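Long-range contacts in alpha,alpha-trehalose-phosphate synthase (UDP-forming) (Burkholderia multivorans, PDB 5UOF), which belongs to glycosyltransferase family 20 and has the GT-B architecture of two Rossmann-like domains: residues A[12-17]-A[45-50]; A[134-139]-A[157-162]. All blocks are in the same frame, centred on the assembly; numbering follows the deposited sequence.

Contact 1 (A[12-17]-A[45-50]); sequences LIVVSN and GVWFGW
Trp47 carries its CG anti to the backbone N (chi1 -166°), and Ser16 tucks its OG between its own N and carbonyl carbon (chi1 73°). These two torsions bring indole and hydroxyl together on one face of a parallel strand pair. The pair closes the beta-alpha-beta unit of strand 12-16, helix 32-43 and strand 46-48 in a Rossmann-like sheet. Trp47 NE1 donates to Ser16 OG at 2.8 Å, with the oxygen in the indole plane. Val14 CG1 lies over a face of the same indole, 3.7 Å from the centroid of the five-membered ring, a CH-pi contact. The indole is thus fixed at its edge and on one face. Helix 32-43 packs on this side through Leu40 against Val14 and Ala33 against Trp47.

The other face carries Ile13, Val15, Val46 and Phe48. Ile13 CD1 reaches Val46 CB at 3.8 Å, and Val15 CG1 meets the edge of the Phe48 ring. Leu126 of helix 109-127 covers Ile13, Val15 and Phe48.

Four backbone bonds join the strands in parallel register. Phe48 N to Val14 O is nearly straight (178° at the hydrogen). Beyond Ser16 and Phe48 the chains turn, and a weak bond from Trp50 N to Asn17 O is backed by a water. This water donates to Ser16 O at 2.8 Å and to Asn17 O at 2.9 Å.

Contact 2 (A[134-139]-A[157-162]); sequences DLIWVH and NPIGFF
A beta-alpha-beta unit runs from strand 135-139 through helix 146-152 to strand 159-162, and this contact is its parallel strand pair. Four backbone bonds hold the pair: Ile136 N to Pro158 O, Gly160 N to Ile136 O, Val138 N to Gly160 O and Phe162 N to Val138 O. A side chain adds a fifth bond at the start of the pair. Asn157 ND2 donates to Asp134 O at 3.0 Å, with that oxygen in the plane of the amide. The same ND2 also bonds Arg131 O, so two carbonyls fix how the amide is turned.

Ile136, Val138, Ile159 and Phe161 share one face. Ile159 CG2 lies between its neighbours, 4.0 Å from Ile136 CB and 4.1 Å from Val138 CG2. Val138 CG1 meets Phe161 CD1, also at 4.1 Å. Helix 146-152 covers this side, with Phe146 on Val138 and Leu150 on Ile159.

Trp137, His139 and Phe162 occupy the other face. With chi1 at -169° and chi2 at 0°, the Trp137 indole turns its NE1 edge to Phe162 CB, 3.7 Å away. His139 NE2 sits 3.2 Å above the plane of this indole, over its centre. His139 ND1 is hydrogen-bonded to His164 NE2. Helix 450-472 covers this aromatic side, with Phe457 stacked on Trp137 and Trp453 edge-to-face with Phe162. A parallel pair with the connecting helix on one face and another helix on the opposite face is the layered arrangement of a Rossmann-like domain in a GT-B protein.

Contact 1 and contact 2 lie side by side in the mixed sheet of the N-terminal half, their centres about 10 Å apart. Strands 12-16 and 135-139 are neighbours, so the four core strands run 46-48, 12-16, 135-139, 159-162, all parallel. Backbone bonds join the contacts: Ile13 pairs with Leu135 and Trp137, and Val15 with Trp137 and His139. Along the chain they come in series, contact 1 closing before contact 2 opens. The sheet starts at strand 12-16, adds 46-48 on one side, then crosses to add 135-139 and 159-162 on the other, as in Rossmann-like folds. Both contacts are buried, and together they supply four neighbouring parallel strands of the domain's sheet.

Contact 1 (A[12-17]-A[45-50])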
ATOM      1  N   LEU A  12      27.560 -24.865   5.823  1.00 24.67           N
ATOM      2  CA  LEU A  12      26.620 -23.765   5.690  1.00 23.18           C
ATOM      3  C   LEU A  12      27.410 -22.477   5.510  1.00 28.53           C
ATOM      4  O   LEU A  12      28.321 -22.187   6.292  1.00 23.88           O
ATOM      5  CB  LEU A  12      25.720 -23.668   6.921  1.00 22.73           C
ATOM      6  CG  LEU A  12      24.681 -22.543   6.871  1.00 21.30           C
ATOM      7  CD1 LEU A  12      23.690 -22.779   5.739  1.00 22.76           C
ATOM      8  CD2 LEU A  12      23.974 -22.413   8.227  1.00 21.14           C
ATOM      9  N   ILE A  13      27.076 -21.723   4.470  1.00 22.14           N
ATOM     10  CA  ILE A  13      27.664 -20.420   4.206  1.00 21.94           C
ATOM     11  C   ILE A  13      26.577 -19.395   4.488  1.00 25.14           C
ATOM     12  O   ILE A  13      25.609 -19.291   3.732  1.00 21.26           O
ATOM     13  CB  ILE A  13      28.172 -20.303   2.757  1.00 23.73           C
ATOM     14  CG1 ILE A  13      28.997 -21.543   2.367  1.00 24.60           C
ATOM     15  CG2 ILE A  13      28.941 -18.986   2.537  1.00 23.36           C
ATOM     16  CD1 ILE A  13      30.277 -21.755   3.154  1.00 24.79           C
ATOM     17  N   VAL A  14      26.712 -18.661   5.584  1.00 20.80           N
ATOM     18  CA  VAL A  14      25.791 -17.578   5.906  1.00 19.64           C
ATOM     19  C   VAL A  14      26.319 -16.293   5.286  1.00 19.49           C
ATOM     20  O   VAL A  14      27.495 -15.948   5.455  1.00 23.40           O
ATOM     21  CB  VAL A  14      25.627 -17.431   7.428  1.00 22.35           C
ATOM     22  CG1 VAL A  14      24.955 -16.106   7.762  1.00 20.69           C
ATOM     23  CG2 VAL A  14      24.823 -18.600   7.998  1.00 25.20           C
ATOM     24  N   VAL A  15      25.453 -15.583   4.565  1.00 18.40           N
ATOM     25  CA  VAL A  15      25.785 -14.298   3.959  1.00 19.01           C
ATOM     26  C   VAL A  15      24.816 -13.265   4.533  1.00 21.53           C
ATOM     27  O   VAL A  15      23.594 -13.397   4.371  1.00 18.56           O
ATOM     28  CB  VAL A  15      25.686 -14.354   2.426  1.00 20.96           C
ATOM     29  CG1 VAL A  15      25.967 -12.988   1.811  1.00 21.57           C
ATOM     30  CG2 VAL A  15      26.644 -15.401   1.863  1.00 22.79           C
ATOM     31  N   SER A  16      25.351 -12.247   5.214  1.00 19.52           N
ATOM     32  CA  SER A  16      24.494 -11.232   5.823  1.00 18.21           C
ATOM     33  C   SER A  16      25.220  -9.892   5.884  1.00 20.65           C
ATOM     34  O   SER A  16      26.357  -9.752   5.426  1.00 21.37           O
ATOM     35  CB  SER A  16      24.045 -11.652   7.223  1.00 20.92           C
ATOM     36  OG  SER A  16      25.115 -11.570   8.151  1.00 20.49           O
ATOM     37  N   ASN A  17      24.556  -8.907   6.501  1.00 18.33           N
ATOM     38  CA  ASN A  17      25.047  -7.529   6.475  1.00 19.45           C
ATOM     39  C   ASN A  17      26.341  -7.386   7.258  1.00 22.00           C
ATOM     40  O   ASN A  17      27.246  -6.657   6.837  1.00 27.96           O
ATOM     41  CB  ASN A  17      24.008  -6.565   7.059  1.00 19.64           C
ATOM     42  CG  ASN A  17      22.721  -6.520   6.266  1.00 21.93           C
ATOM     43  OD1 ASN A  17      22.721  -6.641   5.045  1.00 22.38           O
ATOM     44  ND2 ASN A  17      21.610  -6.340   6.968  1.00 29.20           N
ATOM     45  N   GLY A  45      31.045 -24.227   9.076  1.00 28.53           N
ATOM     46  CA  GLY A  45      30.715 -23.343   7.979  1.00 27.29           C
ATOM     47  C   GLY A  45      31.465 -22.025   7.998  1.00 27.64           C
ATOM     48  O   GLY A  45      32.447 -21.830   8.715  1.00 28.64           O
ATOM     49  N   VAL A  46      30.980 -21.105   7.164  1.00 26.17           N
ATOM     50  CA  VAL A  46      31.581 -19.794   6.960  1.00 26.17           C
ATOM     51  C   VAL A  46      30.480 -18.746   7.076  1.00 24.68           C
ATOM     52  O   VAL A  46      29.391 -18.922   6.519  1.00 27.59           O
ATOM     53  CB  VAL A  46      32.276 -19.694   5.586  1.00 27.60           C
ATOM     54  CG1 VAL A  46      32.993 -18.357   5.429  1.00 26.68           C
ATOM     55  CG2 VAL A  46      33.249 -20.857   5.389  1.00 27.92           C
ATOM     56  N   TRP A  47      30.755 -17.675   7.811  1.00 25.49           N
ATOM     57  CA  TRP A  47      29.912 -16.487   7.843  1.00 24.06           C
ATOM     58  C   TRP A  47      30.652 -15.403   7.074  1.00 27.86           C
ATOM     59  O   TRP A  47      31.774 -15.033   7.445  1.00 27.33           O
ATOM     60  CB  TRP A  47      29.623 -16.051   9.281  1.00 23.98           C
ATOM     61  CG  TRP A  47      28.506 -15.042   9.445  1.00 22.75           C
ATOM     62  CD1 TRP A  47      27.914 -14.285   8.478  1.00 21.60           C
ATOM     63  CD2 TRP A  47      27.865 -14.696  10.677  1.00 22.72           C
ATOM     64  NE1 TRP A  47      26.937 -13.486   9.037  1.00 25.47           N
ATOM     65  CE2 TRP A  47      26.891 -13.726  10.386  1.00 22.91           C
ATOM     66  CE3 TRP A  47      28.023 -15.124  12.002  1.00 28.58           C
ATOM     67  CZ2 TRP A  47      26.075 -13.172  11.370  1.00 28.59           C
ATOM     68  CZ3 TRP A  47      27.212 -14.575  12.977  1.00 32.21           C
ATOM     69  CH2 TRP A  47      26.252 -13.606  12.655  1.00 27.43           C
ATOM     70  N   PHE A  48      30.047 -14.945   5.985  1.00 22.81           N
ATOM     71  CA  PHE A  48      30.633 -13.977   5.076  1.00 22.93           C
ATOM     72  C   PHE A  48      29.853 -12.675   5.149  1.00 26.64           C
ATOM     73  O   PHE A  48      28.620 -12.686   5.166  1.00 27.48           O
ATOM     74  CB  PHE A  48      30.631 -14.528   3.640  1.00 22.63           C
ATOM     75  CG  PHE A  48      31.007 -13.519   2.595  1.00 22.60           C
ATOM     76  CD1 PHE A  48      32.343 -13.312   2.256  1.00 27.66           C
ATOM     77  CD2 PHE A  48      30.031 -12.810   1.915  1.00 21.37           C
ATOM     78  CE1 PHE A  48      32.684 -12.390   1.282  1.00 28.40           C
ATOM     79  CE2 PHE A  48      30.369 -11.890   0.937  1.00 21.43           C
ATOM     80  CZ  PHE A  48      31.696 -11.679   0.623  1.00 25.22           C
ATOM     81  N   GLY A  49      30.574 -11.559   5.194  1.00 30.54           N
ATOM     82  CA  GLY A  49      29.927 -10.263   5.195  1.00 25.48           C
ATOM     83  C   GLY A  49      30.888  -9.161   5.604  1.00 31.50           C
ATOM     84  O   GLY A  49      32.102  -9.362   5.690  1.00 29.80           O
ATOM     85  N   TRP A  50      30.302  -7.995   5.872  1.00 29.10           N
ATOM     86  CA  TRP A  50      31.049  -6.798   6.245  1.00 26.07           C
ATOM     87  C   TRP A  50      31.666  -6.939   7.630  1.00 29.69           C
ATOM     88  O   TRP A  50      31.057  -7.503   8.545  1.00 31.16           O
ATOM     89  CB  TRP A  50      30.103  -5.599   6.232  1.00 26.56           C
ATOM     90  CG  TRP A  50      30.743  -4.267   6.456  1.00 26.70           C
ATOM     91  CD1 TRP A  50      31.982  -3.871   6.057  1.00 29.51           C
ATOM     92  CD2 TRP A  50      30.150  -3.139   7.113  1.00 24.82           C
ATOM     93  NE1 TRP A  50      32.204  -2.564   6.429  1.00 34.79           N
ATOM     94  CE2 TRP A  50      31.091  -2.092   7.076  1.00 30.19           C
ATOM     95  CE3 TRP A  50      28.911  -2.917   7.732  1.00 26.35           C
ATOM     96  CZ2 TRP A  50      30.837  -0.838   7.637  1.00 31.49           C
ATOM     97  CZ3 TRP A  50      28.660  -1.670   8.288  1.00 30.46           C
ATOM     98  CH2 TRP A  50      29.621  -0.649   8.240  1.00 26.76           C
TER
HETATM   99  O   HOH W   1      27.480  -7.587   4.075  1.00 42.33           O

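Contact 2 (A[134-139]-A[157-162])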
ATOM      1  N   ASP A 134      28.735 -26.599  -0.847  1.00 26.42           N
ATOM      2  CA  ASP A 134      28.356 -25.631   0.172  1.00 25.31           C
ATOM      3  C   ASP A 134      26.880 -25.276   0.055  1.00 27.46           C
ATOM      4  O   ASP A 134      26.343 -25.121  -1.049  1.00 24.04           O
ATOM      5  CB  ASP A 134      29.193 -24.358   0.049  1.00 25.14           C
ATOM      6  CG  ASP A 134      30.631 -24.543   0.509  1.00 26.56           C
ATOM      7  OD1 ASP A 134      30.920 -25.528   1.228  1.00 27.51           O
ATOM      8  OD2 ASP A 134      31.463 -23.678   0.156  1.00 26.80           O
ATOM      9  N   LEU A 135      26.225 -25.147   1.203  1.00 23.28           N
ATOM     10  CA  LEU A 135      24.870 -24.612   1.276  1.00 21.94           C
ATOM     11  C   LEU A 135      24.951 -23.132   1.640  1.00 21.78           C
ATOM     12  O   LEU A 135      25.532 -22.778   2.672  1.00 26.32           O
ATOM     13  CB  LEU A 135      24.053 -25.382   2.312  1.00 21.96           C
ATOM     14  CG  LEU A 135      24.109 -26.904   2.186  1.00 23.15           C
ATOM     15  CD1 LEU A 135      23.445 -27.574   3.386  1.00 27.89           C
ATOM     16  CD2 LEU A 135      23.462 -27.371   0.894  1.00 23.14           C
ATOM     17  N   ILE A 136      24.361 -22.271   0.811  1.00 20.08           N
ATOM     18  CA  ILE A 136      24.489 -20.825   0.961  1.00 19.34           C
ATOM     19  C   ILE A 136      23.156 -20.261   1.430  1.00 23.68           C
ATOM     20  O   ILE A 136      22.118 -20.533   0.817  1.00 21.24           O
ATOM     21  CB  ILE A 136      24.934 -20.165  -0.353  1.00 19.31           C
ATOM     22  CG1 ILE A 136      26.197 -20.874  -0.874  1.00 20.63           C
ATOM     23  CG2 ILE A 136      25.200 -18.684  -0.144  1.00 18.78           C
ATOM     24  CD1 ILE A 136      26.685 -20.322  -2.200  1.00 21.22           C
ATOM     25  N   TRP A 137      23.196 -19.453   2.494  1.00 17.87           N
ATOM     26  CA  TRP A 137      21.999 -18.868   3.107  1.00 16.91           C
ATOM     27  C   TRP A 137      22.174 -17.355   3.198  1.00 16.39           C
ATOM     28  O   TRP A 137      22.948 -16.867   4.030  1.00 16.85           O
ATOM     29  CB  TRP A 137      21.759 -19.473   4.487  1.00 17.24           C
ATOM     30  CG  TRP A 137      20.408 -19.134   5.072  1.00 16.42           C
ATOM     31  CD1 TRP A 137      19.427 -18.375   4.502  1.00 22.15           C
ATOM     32  CD2 TRP A 137      19.911 -19.555   6.342  1.00 16.63           C
ATOM     33  NE1 TRP A 137      18.340 -18.298   5.341  1.00 19.19           N
ATOM     34  CE2 TRP A 137      18.612 -19.018   6.477  1.00 17.69           C
ATOM     35  CE3 TRP A 137      20.434 -20.344   7.378  1.00 18.62           C
ATOM     36  CZ2 TRP A 137      17.834 -19.236   7.608  1.00 20.15           C
ATOM     37  CZ3 TRP A 137      19.648 -20.554   8.510  1.00 22.20           C
ATOM     38  CH2 TRP A 137      18.368 -20.005   8.608  1.00 22.65           C
ATOM     39  N   VAL A 138      21.436 -16.616   2.352  1.00 15.57           N
ATOM     40  CA  VAL A 138      21.516 -15.159   2.235  1.00 18.07           C
ATOM     41  C   VAL A 138      20.383 -14.519   3.026  1.00 14.89           C
ATOM     42  O   VAL A 138      19.225 -14.950   2.931  1.00 17.35           O
ATOM     43  CB  VAL A 138      21.450 -14.736   0.755  1.00 14.83           C
ATOM     44  CG1 VAL A 138      21.561 -13.216   0.619  1.00 17.27           C
ATOM     45  CG2 VAL A 138      22.539 -15.451  -0.051  1.00 16.09           C
ATOM     46  N   HIS A 139      20.692 -13.454   3.768  1.00 15.80           N
ATOM     47  CA  HIS A 139      19.727 -12.836   4.673  1.00 15.59           C
ATOM     48  C   HIS A 139      19.375 -11.415   4.270  1.00 15.28           C
ATOM     49  O   HIS A 139      20.244 -10.539   4.228  1.00 15.78           O
ATOM     50  CB  HIS A 139      20.243 -12.869   6.108  1.00 17.84           C
ATOM     51  CG  HIS A 139      20.193 -14.237   6.687  1.00 16.07           C
ATOM     52  ND1 HIS A 139      19.120 -14.682   7.433  1.00 17.86           N
ATOM     53  CD2 HIS A 139      21.022 -15.295   6.539  1.00 17.10           C
ATOM     54  CE1 HIS A 139      19.318 -15.947   7.760  1.00 16.00           C
ATOM     55  NE2 HIS A 139      20.462 -16.342   7.225  1.00 17.77           N
ATOM     56  N   ASN A 157      25.531 -24.052  -6.463  1.00 25.49           N
ATOM     57  CA  ASN A 157      25.226 -24.508  -5.117  1.00 25.97           C
ATOM     58  C   ASN A 157      23.752 -24.288  -4.775  1.00 21.85           C
ATOM     59  O   ASN A 157      23.101 -23.402  -5.337  1.00 20.99           O
ATOM     60  CB  ASN A 157      26.079 -23.752  -4.102  1.00 23.69           C
ATOM     61  CG  ASN A 157      27.554 -23.984  -4.296  1.00 24.10           C
ATOM     62  OD1 ASN A 157      28.122 -23.645  -5.340  1.00 24.58           O
ATOM     63  ND2 ASN A 157      28.190 -24.553  -3.284  1.00 24.79           N
ATOM     64  N   PRO A 158      23.210 -25.057  -3.832  1.00 21.86           N
ATOM     65  CA  PRO A 158      21.930 -24.666  -3.230  1.00 20.72           C
ATOM     66  C   PRO A 158      22.078 -23.305  -2.572  1.00 21.51           C
ATOM     67  O   PRO A 158      23.005 -23.078  -1.792  1.00 19.95           O
ATOM     68  CB  PRO A 158      21.668 -25.768  -2.194  1.00 21.22           C
ATOM     69  CG  PRO A 158      22.547 -26.924  -2.627  1.00 23.71           C
ATOM     70  CD  PRO A 158      23.757 -26.275  -3.208  1.00 23.00           C
ATOM     71  N   ILE A 159      21.169 -22.384  -2.900  1.00 18.63           N
ATOM     72  CA  ILE A 159      21.179 -21.059  -2.295  1.00 17.69           C
ATOM     73  C   ILE A 159      19.782 -20.768  -1.784  1.00 21.24           C
ATOM     74  O   ILE A 159      18.809 -20.929  -2.520  1.00 16.97           O
ATOM     75  CB  ILE A 159      21.606 -19.954  -3.279  1.00 17.62           C
ATOM     76  CG1 ILE A 159      22.847 -20.372  -4.076  1.00 19.94           C
ATOM     77  CG2 ILE A 159      21.891 -18.671  -2.513  1.00 17.73           C
ATOM     78  CD1 ILE A 159      23.256 -19.340  -5.136  1.00 21.49           C
ATOM     79  N   GLY A 160      19.690 -20.329  -0.536  1.00 16.33           N
ATOM     80  CA  GLY A 160      18.423 -19.933   0.046  1.00 15.50           C
ATOM     81  C   GLY A 160      18.431 -18.466   0.426  1.00 14.74           C
ATOM     82  O   GLY A 160      19.476 -17.893   0.740  1.00 18.22           O
ATOM     83  N   PHE A 161      17.244 -17.864   0.409  1.00 13.97           N
ATOM     84  CA  PHE A 161      17.055 -16.478   0.807  1.00 13.29           C
ATOM     85  C   PHE A 161      16.030 -16.455   1.922  1.00 16.32           C
ATOM     86  O   PHE A 161      15.043 -17.191   1.868  1.00 16.62           O
ATOM     87  CB  PHE A 161      16.551 -15.617  -0.382  1.00 14.27           C
ATOM     88  CG  PHE A 161      16.389 -14.147  -0.062  1.00 17.28           C
ATOM     89  CD1 PHE A 161      17.499 -13.345   0.187  1.00 15.72           C
ATOM     90  CD2 PHE A 161      15.126 -13.557  -0.053  1.00 14.37           C
ATOM     91  CE1 PHE A 161      17.352 -11.989   0.468  1.00 12.67           C
ATOM     92  CE2 PHE A 161      14.975 -12.198   0.227  1.00 12.61           C
ATOM     93  CZ  PHE A 161      16.082 -11.418   0.489  1.00 14.42           C
ATOM     94  N   PHE A 162      16.266 -15.632   2.943  1.00 12.78           N
ATOM     95  CA  PHE A 162      15.227 -15.357   3.932  1.00 12.44           C
ATOM     96  C   PHE A 162      15.024 -13.855   4.040  1.00 12.56           C
ATOM     97  O   PHE A 162      15.967 -13.111   4.334  1.00 14.00           O
ATOM     98  CB  PHE A 162      15.541 -15.945   5.311  1.00 13.00           C
ATOM     99  CG  PHE A 162      14.386 -15.793   6.267  1.00 13.56           C
ATOM    100  CD1 PHE A 162      13.306 -16.652   6.176  1.00 14.46           C
ATOM    101  CD2 PHE A 162      14.331 -14.740   7.181  1.00 12.68           C
ATOM    102  CE1 PHE A 162      12.202 -16.493   7.004  1.00 13.41           C
ATOM    103  CE2 PHE A 162      13.240 -14.593   8.027  1.00 14.23           C
ATOM    104  CZ  PHE A 162      12.172 -15.467   7.936  1.00 14.93           C
TER